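Local coordinates for membrane lipoprotein family protein (Aeropyrum pernix, PDB 4PEV) that binds adenosine as the solute-binding protein of a probable ABC transporter, presumably capturing nucleosides for uptake across the cell membrane, at residues Y155-Q160 with G329-S334; L235-A240 with F263-E268; Q285-P290 with Q351-L356. One frame throughout, in Å; residues are numbered along the deposited sequence.

Contact 1. Residues Y155-Q160 with G329-S334; sequences YLFREQ and GGLGLS
Phe157 and Leu331 cross obliquely, the methyl CD2 of Leu331 resting 3.5 Å from CD2 of the phenyl ring. The benzyl group swings to this side because CG stands beside the backbone N, anti to the carbonyl carbon (chi1 -65°). CE2 on the same flank of the ring lies 3.6 Å from the carbonyl oxygen of Gly330. Glycine suits that position, since a CB there would point at the ring and lie close to CE2; the absence of a side chain lets the two segments approach here. Leucine suits the next one: its fork lets the two methyls serve different partners, CD2 touching the aromatic ring while CD1 packs against the backbone, close to Arg158 O and 4.1 Å from Glu159 N. No hydrogen bond joins the two segments; apolar carbon does the work, and both Phe157 and Leu331 are buried. Shrinking Phe157 to an alanine would probably leave Leu331 CD2 and the Gly330 carbonyl facing a gap and give the leucine freedom to turn. The charged neighbours look elsewhere. Arg158 makes salt bridges with Glu161 and Glu328, whereas Glu159 sends its carboxylate to Lys299 and Arg200; Lys299 binds adenosine, so Glu159 is well placed to position it. Strand 152-157 belongs to the parallel sheet of one lobe and strand 331-333 to the mixed sheet of the other, and the chain passes between lobes near both segments. Such a meeting is typical of the hinge beside the ligand cleft in two-lobed periplasmic-type binding proteins.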
loop_
_atom_site.group_PDB
_atom_site.type_symbol
_atom_site.label_atom_id
_atom_site.label_comp_id
_atom_site.label_asym_id
_atom_site.label_seq_id
_atom_site.Cartn_x
_atom_site.Cartn_y
_atom_site.Cartn_z
ATOM N N TYR C 155 -3.681 -14.124 -2.595
ATOM C CA TYR C 155 -2.538 -13.288 -2.974
ATOM C C TYR C 155 -2.157 -12.386 -1.796
ATOM O O TYR C 155 -2.880 -11.455 -1.444
ATOM C CB TYR C 155 -2.856 -12.470 -4.221
ATOM C CG TYR C 155 -2.990 -13.302 -5.492
ATOM C CD1 TYR C 155 -4.159 -14.001 -5.772
ATOM C CD2 TYR C 155 -1.955 -13.379 -6.413
ATOM C CE1 TYR C 155 -4.293 -14.755 -6.933
ATOM C CE2 TYR C 155 -2.070 -14.130 -7.571
ATOM C CZ TYR C 155 -3.243 -14.820 -7.838
ATOM O OH TYR C 155 -3.366 -15.582 -9.001
ATOM N N LEU C 156 -1.036 -12.719 -1.162
ATOM C CA LEU C 156 -0.518 -11.990 -0.014
ATOM C C LEU C 156 0.697 -11.230 -0.448
ATOM O O LEU C 156 1.436 -11.703 -1.311
ATOM C CB LEU C 156 -0.040 -12.950 1.062
ATOM C CG LEU C 156 -1.103 -13.495 1.995
ATOM C CD1 LEU C 156 -0.515 -14.678 2.746
ATOM C CD2 LEU C 156 -1.585 -12.400 2.939
ATOM N N PHE C 157 0.926 -10.069 0.164
ATOM C CA PHE C 157 2.157 -9.323 -0.069
ATOM C C PHE C 157 3.014 -9.335 1.181
ATOM O O PHE C 157 2.523 -9.567 2.285
ATOM C CB PHE C 157 1.857 -7.893 -0.500
ATOM C CG PHE C 157 1.150 -7.793 -1.824
ATOM C CD1 PHE C 157 -0.231 -7.914 -1.898
ATOM C CD2 PHE C 157 1.858 -7.563 -2.983
ATOM C CE1 PHE C 157 -0.885 -7.821 -3.114
ATOM C CE2 PHE C 157 1.213 -7.466 -4.205
ATOM C CZ PHE C 157 -0.161 -7.594 -4.270
ATOM N N ARG C 158 4.305 -9.110 0.996
ATOM C CA ARG C 158 5.227 -9.003 2.113
ATOM C C ARG C 158 5.549 -7.516 2.291
ATOM O O ARG C 158 6.602 -7.037 1.857
ATOM C CB ARG C 158 6.478 -9.847 1.837
ATOM C CG ARG C 158 6.207 -11.344 1.677
ATOM C CD ARG C 158 7.506 -12.150 1.588
ATOM N NE ARG C 158 8.277 -11.813 0.389
ATOM C CZ ARG C 158 8.048 -12.306 -0.829
ATOM N NH1 ARG C 158 7.078 -13.200 -1.035
ATOM N NH2 ARG C 158 8.799 -11.906 -1.855
ATOM N N GLU C 159 4.618 -6.801 2.924
ATOM C CA GLU C 159 4.657 -5.340 3.027
ATOM C C GLU C 159 5.841 -4.824 3.820
ATOM O O GLU C 159 6.271 -3.694 3.626
ATOM C CB GLU C 159 3.383 -4.804 3.683
ATOM C CG GLU C 159 2.150 -4.815 2.801
ATOM C CD GLU C 159 1.410 -6.141 2.784
ATOM O OE1 GLU C 159 1.816 -7.095 3.478
ATOM O OE2 GLU C 159 0.392 -6.223 2.066
ATOM N N GLN C 160 6.361 -5.638 4.726
ATOM C CA GLN C 160 7.568 -5.278 5.459
ATOM C C GLN C 160 8.672 -4.865 4.478
ATOM O O GLN C 160 9.432 -3.909 4.718
ATOM C CB GLN C 160 8.058 -6.444 6.328
ATOM C CG GLN C 160 7.005 -7.064 7.248
ATOM C CD GLN C 160 6.495 -8.424 6.771
ATOM O OE1 GLN C 160 6.181 -8.623 5.595
ATOM N NE2 GLN C 160 6.410 -9.367 7.694
ATOM N N GLY C 329 8.638 -8.418 -8.296
ATOM C CA GLY C 329 8.071 -7.198 -8.857
ATOM C C GLY C 329 6.771 -6.789 -8.185
ATOM O O GLY C 329 6.172 -5.778 -8.549
ATOM N N GLY C 330 6.330 -7.562 -7.197
ATOM C CA GLY C 330 5.030 -7.333 -6.557
ATOM C C GLY C 330 4.998 -6.074 -5.707
ATOM O O GLY C 330 3.947 -5.463 -5.512
ATOM N N LEU C 331 6.166 -5.705 -5.191
ATOM C CA LEU C 331 6.352 -4.458 -4.452
ATOM C C LEU C 331 7.523 -3.688 -5.059
ATOM O O LEU C 331 8.394 -4.274 -5.689
ATOM C CB LEU C 331 6.617 -4.758 -2.975
ATOM C CG LEU C 331 5.591 -5.664 -2.301
ATOM C CD1 LEU C 331 6.032 -5.959 -0.878
ATOM C CD2 LEU C 331 4.197 -5.038 -2.315
ATOM N N GLY C 332 7.538 -2.377 -4.883
ATOM C CA GLY C 332 8.621 -1.565 -5.401
ATOM C C GLY C 332 8.489 -0.127 -4.973
ATOM O O GLY C 332 7.573 0.214 -4.225
ATOM N N LEU C 333 9.425 0.707 -5.425
ATOM C CA LEU C 333 9.321 2.150 -5.287
ATOM C C LEU C 333 9.048 2.772 -6.637
ATOM O O LEU C 333 9.386 2.236 -7.695
ATOM C CB LEU C 333 10.605 2.754 -4.728
ATOM C CG LEU C 333 11.033 2.360 -3.314
ATOM C CD1 LEU C 333 12.347 3.035 -2.986
ATOM C CD2 LEU C 333 9.994 2.744 -2.275
ATOM N N SER C 334 8.440 3.938 -6.561
ATOM C CA SER C 334 8.071 4.737 -7.699
ATOM C C SER C 334 9.310 5.244 -8.462
ATOM O O SER C 334 10.108 5.978 -7.893
ATOM C CB SER C 334 7.268 5.913 -7.134
ATOM O OG SER C 334 6.623 6.654 -8.130
#

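Contact 2. Residues L235-A240 with F263-E268; sequences LGKTTA and FNAVKE
Lys237 starts out extended, CG lying opposite the backbone N (chi1 -166°), which directs its chain across the neighbouring helix and sets CG 3.8 Å from Ala265 CB. A bend further out (chi3 -63°) then carries the ammonium end over Asn264, where NZ lies 3.7 Å from CB. From there NZ reaches Glu268 OE1 at 3.6 Å, a long salt bridge. Lysine fits this margin well, since its CG packs on the alanine and its CE on Asn264 CB while its charged end stays in a partly exposed place. The amide of Asn264 is engaged by another partner, OD1 bonding to the hydroxyl of Tyr288. Deeper in, Ala240 CB and Ala265 CB touch at 3.5 Å; residues this small let the axes of the two short helical segments come within 8.2 Å, crossing at -46°. Within the first helix, Leu235 O accepts from Thr239 N and from the hydroxyls of Thr238 and Thr239, Thr239 OG1 at 2.6 Å. Both threonines thereby spend their polar groups on their own helix. Toward the sheet, Ala240 and Val266 each rest on Phe251 of strand 248-254, so the two helices cover one face of the same sheet. Helix 233-245, strand 248-254 and helix 258-271 follow one another in the chain, and neighbouring helices packed side by side over parallel strands are the hallmark of successive beta-alpha-beta units in a Rossmann-like lobe, here away from the adenosine site.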
loop_
_atom_site.group_PDB
_atom_site.type_symbol
_atom_site.label_atom_id
_atom_site.label_comp_id
_atom_site.label_asym_id
_atom_site.label_seq_id
_atom_site.Cartn_x
_atom_site.Cartn_y
_atom_site.Cartn_z
ATOM N N LEU C 235 -10.984 12.748 8.316
ATOM C CA LEU C 235 -10.280 12.207 9.472
ATOM C C LEU C 235 -8.783 12.050 9.172
ATOM O O LEU C 235 -7.943 12.225 10.049
ATOM C CB LEU C 235 -10.893 10.854 9.872
ATOM C CG LEU C 235 -10.252 10.082 11.031
ATOM C CD1 LEU C 235 -10.216 10.927 12.292
ATOM C CD2 LEU C 235 -10.988 8.769 11.264
ATOM N N GLY C 236 -8.460 11.708 7.932
ATOM C CA GLY C 236 -7.077 11.662 7.486
ATOM C C GLY C 236 -6.379 13.009 7.578
ATOM O O GLY C 236 -5.216 13.070 7.953
ATOM N N LYS C 237 -7.093 14.083 7.246
ATOM C CA LYS C 237 -6.545 15.435 7.311
ATOM C C LYS C 237 -6.353 15.907 8.753
ATOM O O LYS C 237 -5.296 16.427 9.077
ATOM C CB LYS C 237 -7.427 16.422 6.539
ATOM C CG LYS C 237 -6.752 17.769 6.286
ATOM C CD LYS C 237 -7.687 18.842 5.714
ATOM C CE LYS C 237 -8.234 18.450 4.342
ATOM N NZ LYS C 237 -8.234 19.607 3.386
ATOM N N THR C 238 -7.354 15.731 9.616
ATOM C CA THR C 238 -7.225 16.173 11.014
ATOM C C THR C 238 -6.120 15.412 11.721
ATOM O O THR C 238 -5.363 15.997 12.494
ATOM C CB THR C 238 -8.513 16.019 11.856
ATOM O OG1 THR C 238 -8.904 14.641 11.905
ATOM C CG2 THR C 238 -9.638 16.848 11.294
ATOM N N THR C 239 -6.028 14.112 11.473
ATOM C CA THR C 239 -4.953 13.326 12.061
ATOM C C THR C 239 -3.602 13.940 11.708
ATOM O O THR C 239 -2.774 14.153 12.592
ATOM C CB THR C 239 -4.966 11.861 11.591
ATOM O OG1 THR C 239 -6.254 11.290 11.832
ATOM C CG2 THR C 239 -3.894 11.049 12.332
ATOM N N ALA C 240 -3.410 14.239 10.421
ATOM C CA ALA C 240 -2.162 14.813 9.907
ATOM C C ALA C 240 -1.864 16.180 10.481
ATOM O O ALA C 240 -0.716 16.469 10.773
ATOM C CB ALA C 240 -2.187 14.891 8.391
ATOM N N PHE C 263 -2.529 14.006 2.418
ATOM C CA PHE C 263 -1.888 14.757 1.344
ATOM C C PHE C 263 -2.296 16.205 1.395
ATOM O O PHE C 263 -1.462 17.099 1.231
ATOM C CB PHE C 263 -2.300 14.249 -0.029
ATOM C CG PHE C 263 -1.728 12.917 -0.407
ATOM C CD1 PHE C 263 -0.525 12.465 0.111
ATOM C CD2 PHE C 263 -2.378 12.136 -1.360
ATOM C CE1 PHE C 263 -0.012 11.235 -0.280
ATOM C CE2 PHE C 263 -1.864 10.918 -1.766
ATOM C CZ PHE C 263 -0.684 10.461 -1.222
ATOM N N ASN C 264 -3.584 16.440 1.602
ATOM C CA ASN C 264 -4.083 17.800 1.639
ATOM C C ASN C 264 -3.589 18.577 2.843
ATOM O O ASN C 264 -3.398 19.768 2.752
ATOM C CB ASN C 264 -5.597 17.817 1.542
ATOM C CG ASN C 264 -6.086 17.306 0.204
ATOM O OD1 ASN C 264 -5.448 17.490 -0.829
ATOM N ND2 ASN C 264 -7.228 16.659 0.220
ATOM N N ALA C 265 -3.347 17.899 3.954
ATOM C CA ALA C 265 -2.825 18.547 5.148
ATOM C C ALA C 265 -1.380 19.029 4.951
ATOM O O ALA C 265 -1.000 20.117 5.434
ATOM C CB ALA C 265 -2.908 17.595 6.329
ATOM N N VAL C 266 -0.592 18.217 4.242
ATOM C CA VAL C 266 0.811 18.524 3.953
ATOM C C VAL C 266 0.902 19.653 2.915
ATOM O O VAL C 266 1.839 20.452 2.953
ATOM C CB VAL C 266 1.587 17.248 3.491
ATOM C CG1 VAL C 266 3.043 17.547 3.145
ATOM C CG2 VAL C 266 1.518 16.168 4.558
ATOM N N LYS C 267 -0.069 19.741 2.002
ATOM C CA LYS C 267 -0.125 20.871 1.053
ATOM C C LYS C 267 -0.301 22.215 1.757
ATOM O O LYS C 267 0.359 23.197 1.425
ATOM C CB LYS C 267 -1.278 20.710 0.067
ATOM C CG LYS C 267 -1.107 19.581 -0.929
ATOM C CD LYS C 267 -1.804 19.857 -2.249
ATOM C CE LYS C 267 -3.316 19.775 -2.133
ATOM N NZ LYS C 267 -3.957 20.757 -3.063
ATOM N N GLU C 268 -1.198 22.249 2.737
ATOM C CA GLU C 268 -1.594 23.501 3.359
ATOM C C GLU C 268 -0.455 23.899 4.288
ATOM O O GLU C 268 -0.162 25.067 4.416
ATOM C CB GLU C 268 -3.002 23.411 4.013
ATOM C CG GLU C 268 -3.905 22.354 3.334
ATOM C CD GLU C 268 -5.398 22.675 3.125
ATOM O OE1 GLU C 268 -5.961 22.152 2.118
ATOM O OE2 GLU C 268 -6.021 23.386 3.954
#

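Contact 3. Residues Q285-P290 with Q351-L356; sequences QEWYDP and QLPEGL
Trp287 meets Leu352, Pro353 and the backbone of Gln351 where two loops of an alpha/beta lobe pack together: loop 285-290 lies between the parallel strands 277-282 and 293-299, while the loop of residues 351-356 lies between helices 336-348 and 358-372. Its first torsion places CG between the backbone N and the carbonyl carbon (chi1 65°), which turns the indole toward the second loop. Starting from the backbone, CB packs on Leu352 CD1 at 3.8 Å. Past CG and CD2, CE3 of the six-membered ring has the same methyl obliquely beside it and Pro353 CD at 4.3 Å near the ring plane. At the ring edge, near its plane, CZ3 has Gln351 O as its nearest neighbour across the contact. CH2 comes within 4.4 Å of Gln351 CG. One indole face lies against Tyr288 CB and the carbonyl oxygen of Gln285, while Phe342, Ala343 and Ala346 of helix 336-348 also pack on this side chain. A wide, flat residue thus serves helix and loop at once. Proline suits the opposing loop because its compact, rigid ring puts carbon close against the backbone: Pro353 CD lies 3.5 Å from Trp287 O, and its CG is 3.3 Å from Tyr288 O. Farther along, Pro290, which also touches Ile364 and Val365 of helix 358-372, meets Leu356 through carbon alone, CG of the proline standing 4.1 Å from CD2 of the leucine.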
loop_
_atom_site.group_PDB
_atom_site.type_symbol
_atom_site.label_atom_id
_atom_site.label_comp_id
_atom_site.label_asym_id
_atom_site.label_seq_id
_atom_site.Cartn_x
_atom_site.Cartn_y
_atom_site.Cartn_z
ATOM N N GLN C 285 1.400 7.971 -6.482
ATOM C CA GLN C 285 0.441 9.049 -6.281
ATOM C C GLN C 285 1.062 10.451 -6.377
ATOM O O GLN C 285 0.425 11.433 -5.999
ATOM C CB GLN C 285 -0.256 8.857 -4.935
ATOM C CG GLN C 285 -1.033 7.554 -4.852
ATOM C CD GLN C 285 -1.562 7.284 -3.459
ATOM O OE1 GLN C 285 -0.802 7.033 -2.530
ATOM N NE2 GLN C 285 -2.865 7.331 -3.310
ATOM N N GLU C 286 2.284 10.534 -6.912
ATOM C CA GLU C 286 3.030 11.792 -6.966
ATOM C C GLU C 286 2.256 12.839 -7.743
ATOM O O GLU C 286 2.236 14.021 -7.393
ATOM C CB GLU C 286 4.416 11.576 -7.597
ATOM C CG GLU C 286 5.440 10.878 -6.685
ATOM C CD GLU C 286 5.452 9.360 -6.782
ATOM O OE1 GLU C 286 4.383 8.749 -6.985
ATOM O OE2 GLU C 286 6.541 8.775 -6.623
ATOM N N TRP C 287 1.608 12.385 -8.805
ATOM C CA TRP C 287 0.786 13.241 -9.663
ATOM C C TRP C 287 -0.238 14.067 -8.906
ATOM O O TRP C 287 -0.650 15.106 -9.393
ATOM C CB TRP C 287 0.063 12.389 -10.724
ATOM C CG TRP C 287 -0.921 11.449 -10.141
ATOM C CD1 TRP C 287 -0.710 10.161 -9.805
ATOM C CD2 TRP C 287 -2.273 11.752 -9.777
ATOM N NE1 TRP C 287 -1.843 9.632 -9.258
ATOM C CE2 TRP C 287 -2.821 10.587 -9.235
ATOM C CE3 TRP C 287 -3.078 12.906 -9.875
ATOM C CZ2 TRP C 287 -4.129 10.521 -8.784
ATOM C CZ3 TRP C 287 -4.377 12.848 -9.429
ATOM C CH2 TRP C 287 -4.894 11.658 -8.885
ATOM N N TYR C 288 -0.678 13.603 -7.741
ATOM C CA TYR C 288 -1.718 14.326 -7.003
ATOM C C TYR C 288 -1.204 15.720 -6.572
ATOM O O TYR C 288 -1.900 16.725 -6.746
ATOM C CB TYR C 288 -2.259 13.488 -5.826
ATOM C CG TYR C 288 -3.391 14.142 -5.047
ATOM C CD1 TYR C 288 -4.704 14.100 -5.507
ATOM C CD2 TYR C 288 -3.141 14.795 -3.842
ATOM C CE1 TYR C 288 -5.735 14.694 -4.797
ATOM C CE2 TYR C 288 -4.162 15.395 -3.124
ATOM C CZ TYR C 288 -5.459 15.342 -3.604
ATOM O OH TYR C 288 -6.465 15.945 -2.874
ATOM N N ASP C 289 0.017 15.762 -6.040
ATOM C CA ASP C 289 0.761 17.014 -5.846
ATOM C C ASP C 289 2.242 16.694 -5.781
ATOM O O ASP C 289 2.713 16.197 -4.767
ATOM C CB ASP C 289 0.355 17.769 -4.579
ATOM C CG ASP C 289 1.239 18.993 -4.327
ATOM O OD1 ASP C 289 1.742 19.623 -5.290
ATOM O OD2 ASP C 289 1.455 19.326 -3.157
ATOM N N PRO C 290 2.992 16.991 -6.852
ATOM C CA PRO C 290 4.372 16.506 -6.925
ATOM C C PRO C 290 5.395 17.309 -6.093
ATOM O O PRO C 290 6.480 16.804 -5.784
ATOM C CB PRO C 290 4.686 16.602 -8.426
ATOM C CG PRO C 290 3.437 17.086 -9.094
ATOM C CD PRO C 290 2.655 17.787 -8.038
ATOM N N GLN C 351 -8.513 14.138 -13.825
ATOM C CA GLN C 351 -8.334 14.423 -12.395
ATOM C C GLN C 351 -6.870 14.760 -11.999
ATOM O O GLN C 351 -6.501 14.700 -10.831
ATOM C CB GLN C 351 -8.956 13.313 -11.536
ATOM C CG GLN C 351 -8.273 11.966 -11.611
ATOM C CD GLN C 351 -8.928 10.932 -10.699
ATOM O OE1 GLN C 351 -9.381 11.245 -9.592
ATOM N NE2 GLN C 351 -8.956 9.690 -11.152
ATOM N N LEU C 352 -6.067 15.158 -12.985
ATOM C CA LEU C 352 -4.748 15.703 -12.744
ATOM C C LEU C 352 -4.891 17.204 -12.515
ATOM O O LEU C 352 -5.642 17.855 -13.233
ATOM C CB LEU C 352 -3.867 15.467 -13.961
ATOM C CG LEU C 352 -2.405 15.920 -13.857
ATOM C CD1 LEU C 352 -1.574 15.025 -12.938
ATOM C CD2 LEU C 352 -1.806 15.937 -15.247
ATOM N N PRO C 353 -4.162 17.771 -11.536
ATOM C CA PRO C 353 -4.348 19.200 -11.262
ATOM C C PRO C 353 -4.021 20.133 -12.425
ATOM O O PRO C 353 -3.276 19.771 -13.348
ATOM C CB PRO C 353 -3.401 19.464 -10.085
ATOM C CG PRO C 353 -3.280 18.142 -9.407
ATOM C CD PRO C 353 -3.292 17.140 -10.527
ATOM N N GLU C 354 -4.580 21.337 -12.349
ATOM C CA GLU C 354 -4.431 22.340 -13.389
ATOM C C GLU C 354 -2.962 22.651 -13.653
ATOM O O GLU C 354 -2.123 22.534 -12.763
ATOM C CB GLU C 354 -5.172 23.613 -12.979
ATOM C CG GLU C 354 -5.493 24.561 -14.127
ATOM C CD GLU C 354 -6.375 25.726 -13.685
ATOM O OE1 GLU C 354 -5.977 26.895 -13.900
ATOM O OE2 GLU C 354 -7.458 25.471 -13.102
ATOM N N GLY C 355 -2.666 23.020 -14.896
ATOM C CA GLY C 355 -1.352 23.539 -15.295
ATOM C C GLY C 355 -0.220 22.580 -15.027
ATOM O O GLY C 355 0.810 22.956 -14.465
ATOM N N LEU C 356 -0.422 21.338 -15.444
ATOM C CA LEU C 356 0.444 20.233 -15.063
ATOM C C LEU C 356 0.258 19.140 -16.100
ATOM O O LEU C 356 -0.873 18.803 -16.409
ATOM C CB LEU C 356 0.015 19.721 -13.687
ATOM C CG LEU C 356 1.073 19.112 -12.772
ATOM C CD1 LEU C 356 2.165 20.122 -12.456
ATOM C CD2 LEU C 356 0.415 18.617 -11.488
#

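In the fold
Contact 1 closes the longest loop of the chain among the three; contact 2 is nested inside it, and contact 3 follows contact 2 while crossing contact 1 in sequence order. Contact 1 joins the two lobes, its centre about 25 Å from that of contact 2 and 24 Å from that of contact 3, whereas contacts 2 and 3 lie about 17 Å apart, centre to centre, in the lobe built round the mixed sheet. Ser334 OG probably bonds to Glu286 OE2, tying contact 1 to contact 3, and Tyr288 OH probably bonds to Asn264 OD1, tying contact 3 to contact 2. Loop 285-290 therefore links the interlobe region to helix 258-271.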